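Long-range contact in glycosyl hydrolase family 2, TIM barrel domain protein (Parabacteroides merdae ATCC 43184, PDB 6DXU), which probably hydrolyses beta-glucuronides as a glycoside hydrolase family 2 beta-glucuronidase of a human gut bacterium: residues L33-I47 with Y86-A98. Residues are numbered along the deposited sequence; the frame is centred on the assembly and turned at random.
Sequences LTNNWEYLKGDLGGI and YYEGPGWYKTLLA
W92 meets the 42-47 loop on two fronts, edge and face. Its NE1 donates to D43 OD1 over 2.8 Å, a nearly straight bond (N-H...O 166°) lying close to the indole plane, which, with L44 on the face, would restrain the ring's rotation; D43 OD2 in turn forms a salt bridge with R167. L44 covers one face, CG standing 3.7 Å from the centroid of the five-membered ring and almost on its normal, while I47 CD1 approaches CZ3. W92 projects from strand 90-97, which runs antiparallel to strand 37-41 (162° between their directions): E38 with K94 and L40 with W92 are hydrogen-bonded pairs, Y39 with Y93 and K41 with G91 non-hydrogen-bonded ones. A second tight cluster lies at T95, whose CG2 sits 3.6 Å from the centroid of the W37 six-membered ring, over its face. With chi1 at -165°, T95 OG1 is anti to its own N and reaches N36 O at 2.7 Å, approaching from above the carbonyl plane.

The looser contacts lie toward solvent on both faces of the sheet. On the L40/W92 face, E38 OE2 and K94 NZ remain 4.1 Å apart, beyond a salt bridge, and one water joins K94 NZ to E38 OE1; K94 also makes a cation-pi contact with W65. On the Y39/Y93 face, exposed K41 lays CE over one face of Y87, 4.0 Å from the ring centroid, and packs on K41 of a neighbouring subunit.

Both strands belong to an antiparallel sheet of the family 2 sugar-binding domain. Strand 66-68 flanks 37-41 and strand 162-169 flanks 90-97, while strand 194-199 of another sheet touches L33 and W37.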
loop_
_atom_site.group_PDB
_atom_site.type_symbol
_atom_site.label_atom_id
_atom_site.label_comp_id
_atom_site.label_asym_id
_atom_site.label_seq_id
_atom_site.Cartn_x
_atom_site.Cartn_y
_atom_site.Cartn_z
ATOM N N LEU D 33 10.674 -34.437 1.847
ATOM C CA LEU D 33 11.794 -33.825 1.134
ATOM C C LEU D 33 12.924 -33.619 2.129
ATOM O O LEU D 33 12.995 -32.603 2.814
ATOM C CB LEU D 33 11.370 -32.506 0.494
ATOM C CG LEU D 33 10.251 -32.618 -0.527
ATOM C CD1 LEU D 33 9.852 -31.203 -1.002
ATOM C CD2 LEU D 33 10.755 -33.447 -1.698
ATOM N N THR D 34 13.810 -34.601 2.233
ATOM C CA THR D 34 14.872 -34.500 3.217
ATOM C C THR D 34 16.249 -34.272 2.620
ATOM O O THR D 34 17.077 -33.621 3.263
ATOM C CB THR D 34 14.903 -35.755 4.098
ATOM O OG1 THR D 34 15.146 -36.897 3.280
ATOM C CG2 THR D 34 13.539 -35.929 4.829
ATOM N N ASN D 35 16.513 -34.747 1.408
ATOM C CA ASN D 35 17.861 -34.727 0.851
ATOM C C ASN D 35 18.060 -33.602 -0.168
ATOM O O ASN D 35 17.112 -33.072 -0.741
ATOM C CB ASN D 35 18.165 -36.069 0.196
ATOM C CG ASN D 35 18.182 -37.199 1.198
ATOM O OD1 ASN D 35 18.867 -37.115 2.216
ATOM N ND2 ASN D 35 17.426 -38.248 0.928
ATOM N N ASN D 36 19.332 -33.241 -0.389
ATOM C CA ASN D 36 19.721 -32.338 -1.486
ATOM C C ASN D 36 19.202 -30.919 -1.270
ATOM O O ASN D 36 18.729 -30.266 -2.206
ATOM C CB ASN D 36 19.261 -32.889 -2.839
ATOM C CG ASN D 36 19.831 -34.278 -3.097
ATOM O OD1 ASN D 36 21.022 -34.512 -2.890
ATOM N ND2 ASN D 36 18.979 -35.210 -3.489
ATOM N N TRP D 37 19.289 -30.444 -0.031
ATOM C CA TRP D 37 18.978 -29.063 0.308
ATOM C C TRP D 37 20.252 -28.301 0.641
ATOM O O TRP D 37 21.238 -28.885 1.096
ATOM C CB TRP D 37 18.021 -28.992 1.499
ATOM C CG TRP D 37 16.607 -29.385 1.160
ATOM C CD1 TRP D 37 16.069 -30.637 1.210
ATOM C CD2 TRP D 37 15.545 -28.505 0.769
ATOM N NE1 TRP D 37 14.745 -30.598 0.846
ATOM C CE2 TRP D 37 14.393 -29.299 0.579
ATOM C CE3 TRP D 37 15.460 -27.126 0.545
ATOM C CZ2 TRP D 37 13.165 -28.760 0.187
ATOM C CZ3 TRP D 37 14.239 -26.586 0.151
ATOM C CH2 TRP D 37 13.110 -27.398 -0.023
ATOM N N GLU D 38 20.212 -26.990 0.430
ATOM C CA GLU D 38 21.246 -26.092 0.918
ATOM C C GLU D 38 20.618 -24.980 1.741
ATOM O O GLU D 38 19.498 -24.535 1.469
ATOM C CB GLU D 38 22.041 -25.505 -0.225
ATOM C CG GLU D 38 22.812 -26.548 -1.010
ATOM C CD GLU D 38 23.425 -25.953 -2.259
ATOM O OE1 GLU D 38 24.632 -25.642 -2.234
ATOM O OE2 GLU D 38 22.689 -25.764 -3.255
ATOM N N TYR D 39 21.375 -24.504 2.727
ATOM C CA TYR D 39 20.890 -23.542 3.705
ATOM C C TYR D 39 21.815 -22.333 3.724
ATOM O O TYR D 39 23.042 -22.487 3.718
ATOM C CB TYR D 39 20.846 -24.175 5.098
ATOM C CG TYR D 39 20.790 -23.184 6.242
ATOM C CD1 TYR D 39 19.707 -22.342 6.392
ATOM C CD2 TYR D 39 21.805 -23.116 7.187
ATOM C CE1 TYR D 39 19.645 -21.433 7.434
ATOM C CE2 TYR D 39 21.745 -22.218 8.242
ATOM C CZ TYR D 39 20.652 -21.379 8.353
ATOM O OH TYR D 39 20.556 -20.465 9.380
ATOM N N LEU D 40 21.228 -21.136 3.768
ATOM C CA LEU D 40 21.989 -19.899 3.918
ATOM C C LEU D 40 21.452 -19.139 5.127
ATOM O O LEU D 40 20.277 -18.756 5.154
ATOM C CB LEU D 40 21.898 -19.024 2.668
ATOM C CG LEU D 40 22.661 -17.698 2.795
ATOM C CD1 LEU D 40 24.176 -17.978 2.765
ATOM C CD2 LEU D 40 22.296 -16.758 1.681
ATOM N N LYS D 41 22.306 -18.923 6.125
ATOM C CA LYS D 41 21.958 -18.040 7.228
ATOM C C LYS D 41 21.995 -16.598 6.732
ATOM O O LYS D 41 23.014 -16.142 6.207
ATOM C CB LYS D 41 22.922 -18.242 8.393
ATOM C CG LYS D 41 22.713 -17.292 9.582
ATOM C CD LYS D 41 23.885 -17.393 10.578
ATOM C CE LYS D 41 23.876 -16.301 11.665
ATOM N NZ LYS D 41 24.166 -14.913 11.142
ATOM N N GLY D 42 20.886 -15.897 6.845
ATOM C CA GLY D 42 20.824 -14.519 6.397
ATOM C C GLY D 42 19.990 -14.376 5.136
ATOM O O GLY D 42 19.568 -15.348 4.512
ATOM N N ASP D 43 19.775 -13.126 4.748
ATOM C CA ASP D 43 18.847 -12.854 3.665
ATOM C C ASP D 43 19.560 -12.781 2.318
ATOM O O ASP D 43 20.766 -12.553 2.235
ATOM C CB ASP D 43 18.111 -11.547 3.937
ATOM C CG ASP D 43 16.646 -11.600 3.545
ATOM O OD1 ASP D 43 16.192 -12.602 2.948
ATOM O OD2 ASP D 43 15.939 -10.608 3.824
ATOM N N LEU D 44 18.792 -13.009 1.258
ATOM C CA LEU D 44 19.217 -12.719 -0.104
ATOM C C LEU D 44 18.714 -11.331 -0.498
ATOM O O LEU D 44 17.798 -10.780 0.117
ATOM C CB LEU D 44 18.659 -13.745 -1.083
ATOM C CG LEU D 44 19.116 -15.178 -0.830
ATOM C CD1 LEU D 44 18.360 -16.083 -1.771
ATOM C CD2 LEU D 44 20.625 -15.260 -1.058
ATOM N N GLY D 45 19.315 -10.775 -1.538
ATOM C CA GLY D 45 18.863 -9.472 -2.023
ATOM C C GLY D 45 17.603 -9.486 -2.863
ATOM O O GLY D 45 17.091 -8.426 -3.237
ATOM N N GLY D 46 17.084 -10.667 -3.151
ATOM C CA GLY D 46 15.924 -10.881 -3.999
ATOM C C GLY D 46 15.942 -12.311 -4.487
ATOM O O GLY D 46 16.976 -12.976 -4.472
ATOM N N ILE D 47 14.771 -12.791 -4.926
ATOM C CA ILE D 47 14.654 -14.202 -5.314
ATOM C C ILE D 47 15.613 -14.539 -6.450
ATOM O O ILE D 47 16.080 -15.677 -6.559
ATOM C CB ILE D 47 13.188 -14.548 -5.682
ATOM C CG1 ILE D 47 13.018 -16.052 -5.982
ATOM C CG2 ILE D 47 12.725 -13.730 -6.862
ATOM C CD1 ILE D 47 13.495 -16.979 -4.860
ATOM N N TYR D 86 21.246 -16.570 20.456
ATOM C CA TYR D 86 20.777 -17.398 19.350
ATOM C C TYR D 86 20.219 -16.535 18.219
ATOM O O TYR D 86 19.688 -15.445 18.433
ATOM C CB TYR D 86 19.732 -18.416 19.823
ATOM C CG TYR D 86 18.294 -17.960 20.001
ATOM C CD1 TYR D 86 17.928 -17.059 21.000
ATOM C CD2 TYR D 86 17.277 -18.505 19.206
ATOM C CE1 TYR D 86 16.572 -16.667 21.164
ATOM C CE2 TYR D 86 15.944 -18.146 19.376
ATOM C CZ TYR D 86 15.590 -17.234 20.358
ATOM O OH TYR D 86 14.255 -16.897 20.511
ATOM N N TYR D 87 20.354 -17.041 16.996
ATOM C CA TYR D 87 20.027 -16.262 15.811
ATOM C C TYR D 87 18.519 -16.156 15.636
ATOM O O TYR D 87 17.824 -17.175 15.547
ATOM C CB TYR D 87 20.641 -16.907 14.573
ATOM C CG TYR D 87 20.300 -16.183 13.285
ATOM C CD1 TYR D 87 20.835 -14.925 13.003
ATOM C CD2 TYR D 87 19.453 -16.765 12.340
ATOM C CE1 TYR D 87 20.533 -14.272 11.807
ATOM C CE2 TYR D 87 19.142 -16.120 11.148
ATOM C CZ TYR D 87 19.686 -14.872 10.892
ATOM O OH TYR D 87 19.385 -14.231 9.708
ATOM N N GLU D 88 18.028 -14.925 15.549
ATOM C CA GLU D 88 16.639 -14.629 15.218
ATOM C C GLU D 88 16.665 -13.722 13.992
ATOM O O GLU D 88 16.946 -12.523 14.092
ATOM C CB GLU D 88 15.939 -13.983 16.407
ATOM C CG GLU D 88 15.718 -14.965 17.571
ATOM C CD GLU D 88 14.918 -14.334 18.701
ATOM O OE1 GLU D 88 15.530 -13.714 19.610
ATOM O OE2 GLU D 88 13.676 -14.434 18.647
ATOM N N GLY D 89 16.386 -14.288 12.824
ATOM C CA GLY D 89 16.500 -13.531 11.604
ATOM C C GLY D 89 16.114 -14.394 10.422
ATOM O O GLY D 89 15.599 -15.502 10.581
ATOM N N PRO D 90 16.333 -13.892 9.218
ATOM C CA PRO D 90 15.976 -14.658 8.023
ATOM C C PRO D 90 17.044 -15.672 7.632
ATOM O O PRO D 90 18.226 -15.562 7.962
ATOM C CB PRO D 90 15.826 -13.575 6.944
ATOM C CG PRO D 90 16.732 -12.468 7.400
ATOM C CD PRO D 90 16.682 -12.490 8.911
ATOM N N GLY D 91 16.591 -16.693 6.922
ATOM C CA GLY D 91 17.489 -17.669 6.337
ATOM C C GLY D 91 16.785 -18.315 5.173
ATOM O O GLY D 91 15.552 -18.297 5.089
ATOM N N TRP D 92 17.570 -18.878 4.268
ATOM C CA TRP D 92 17.023 -19.409 3.032
ATOM C C TRP D 92 17.365 -20.884 2.863
ATOM O O TRP D 92 18.423 -21.341 3.293
ATOM C CB TRP D 92 17.557 -18.645 1.846
ATOM C CG TRP D 92 16.905 -17.301 1.629
ATOM C CD1 TRP D 92 17.193 -16.126 2.275
ATOM C CD2 TRP D 92 15.876 -17.001 0.682
ATOM N NE1 TRP D 92 16.404 -15.103 1.777
ATOM C CE2 TRP D 92 15.596 -15.615 0.788
ATOM C CE3 TRP D 92 15.175 -17.765 -0.265
ATOM C CZ2 TRP D 92 14.639 -14.989 0.004
ATOM C CZ3 TRP D 92 14.224 -17.130 -1.051
ATOM C CH2 TRP D 92 13.962 -15.761 -0.907
ATOM N N TYR D 93 16.471 -21.614 2.188
ATOM C CA TYR D 93 16.725 -22.986 1.767
ATOM C C TYR D 93 16.499 -23.076 0.267
ATOM O O TYR D 93 15.601 -22.432 -0.261
ATOM C CB TYR D 93 15.775 -23.990 2.466
ATOM C CG TYR D 93 15.888 -24.027 3.969
ATOM C CD1 TYR D 93 16.740 -24.925 4.594
ATOM C CD2 TYR D 93 15.122 -23.180 4.761
ATOM C CE1 TYR D 93 16.847 -24.972 5.982
ATOM C CE2 TYR D 93 15.211 -23.216 6.143
ATOM C CZ TYR D 93 16.072 -24.124 6.748
ATOM O OH TYR D 93 16.178 -24.181 8.119
ATOM N N LYS D 94 17.277 -23.900 -0.421
ATOM C CA LYS D 94 16.987 -24.132 -1.829
ATOM C C LYS D 94 17.237 -25.589 -2.178
ATOM O O LYS D 94 18.126 -26.235 -1.620
ATOM C CB LYS D 94 17.818 -23.232 -2.761
ATOM C CG LYS D 94 19.310 -23.494 -2.732
ATOM C CD LYS D 94 20.069 -22.465 -3.594
ATOM C CE LYS D 94 21.564 -22.779 -3.582
ATOM N NZ LYS D 94 22.354 -21.810 -4.406
ATOM N N THR D 95 16.441 -26.088 -3.126
ATOM C CA THR D 95 16.617 -27.426 -3.680
ATOM C C THR D 95 16.191 -27.372 -5.143
ATOM O O THR D 95 15.582 -26.400 -5.603
ATOM C CB THR D 95 15.812 -28.482 -2.898
ATOM O OG1 THR D 95 16.263 -29.805 -3.238
ATOM C CG2 THR D 95 14.314 -28.377 -3.193
ATOM N N LEU D 96 16.530 -28.415 -5.880
ATOM C CA LEU D 96 16.018 -28.603 -7.229
ATOM C C LEU D 96 15.065 -29.790 -7.142
ATOM O O LEU D 96 15.503 -30.929 -6.935
ATOM C CB LEU D 96 17.166 -28.858 -8.207
ATOM C CG LEU D 96 18.207 -27.735 -8.323
ATOM C CD1 LEU D 96 19.355 -28.122 -9.247
ATOM C CD2 LEU D 96 17.553 -26.438 -8.783
ATOM N N LEU D 97 13.776 -29.541 -7.368
ATOM C CA LEU D 97 12.766 -30.567 -7.146
ATOM C C LEU D 97 12.661 -31.423 -8.378
ATOM O O LEU D 97 12.488 -30.904 -9.480
ATOM C CB LEU D 97 11.393 -29.962 -6.878
ATOM C CG LEU D 97 11.029 -29.403 -5.522
ATOM C CD1 LEU D 97 9.633 -28.770 -5.627
ATOM C CD2 LEU D 97 11.015 -30.572 -4.576
ATOM N N ALA D 98 12.726 -32.737 -8.177
ATOM C CA ALA D 98 12.479 -33.699 -9.238
ATOM C C ALA D 98 10.996 -34.041 -9.215
ATOM O O ALA D 98 10.550 -34.850 -8.403
ATOM C CB ALA D 98 13.338 -34.943 -9.011
HETATM O O HOH W 1 19.122 -29.784 -4.994
HETATM O O HOH W 2 24.976 -23.131 -3.843
#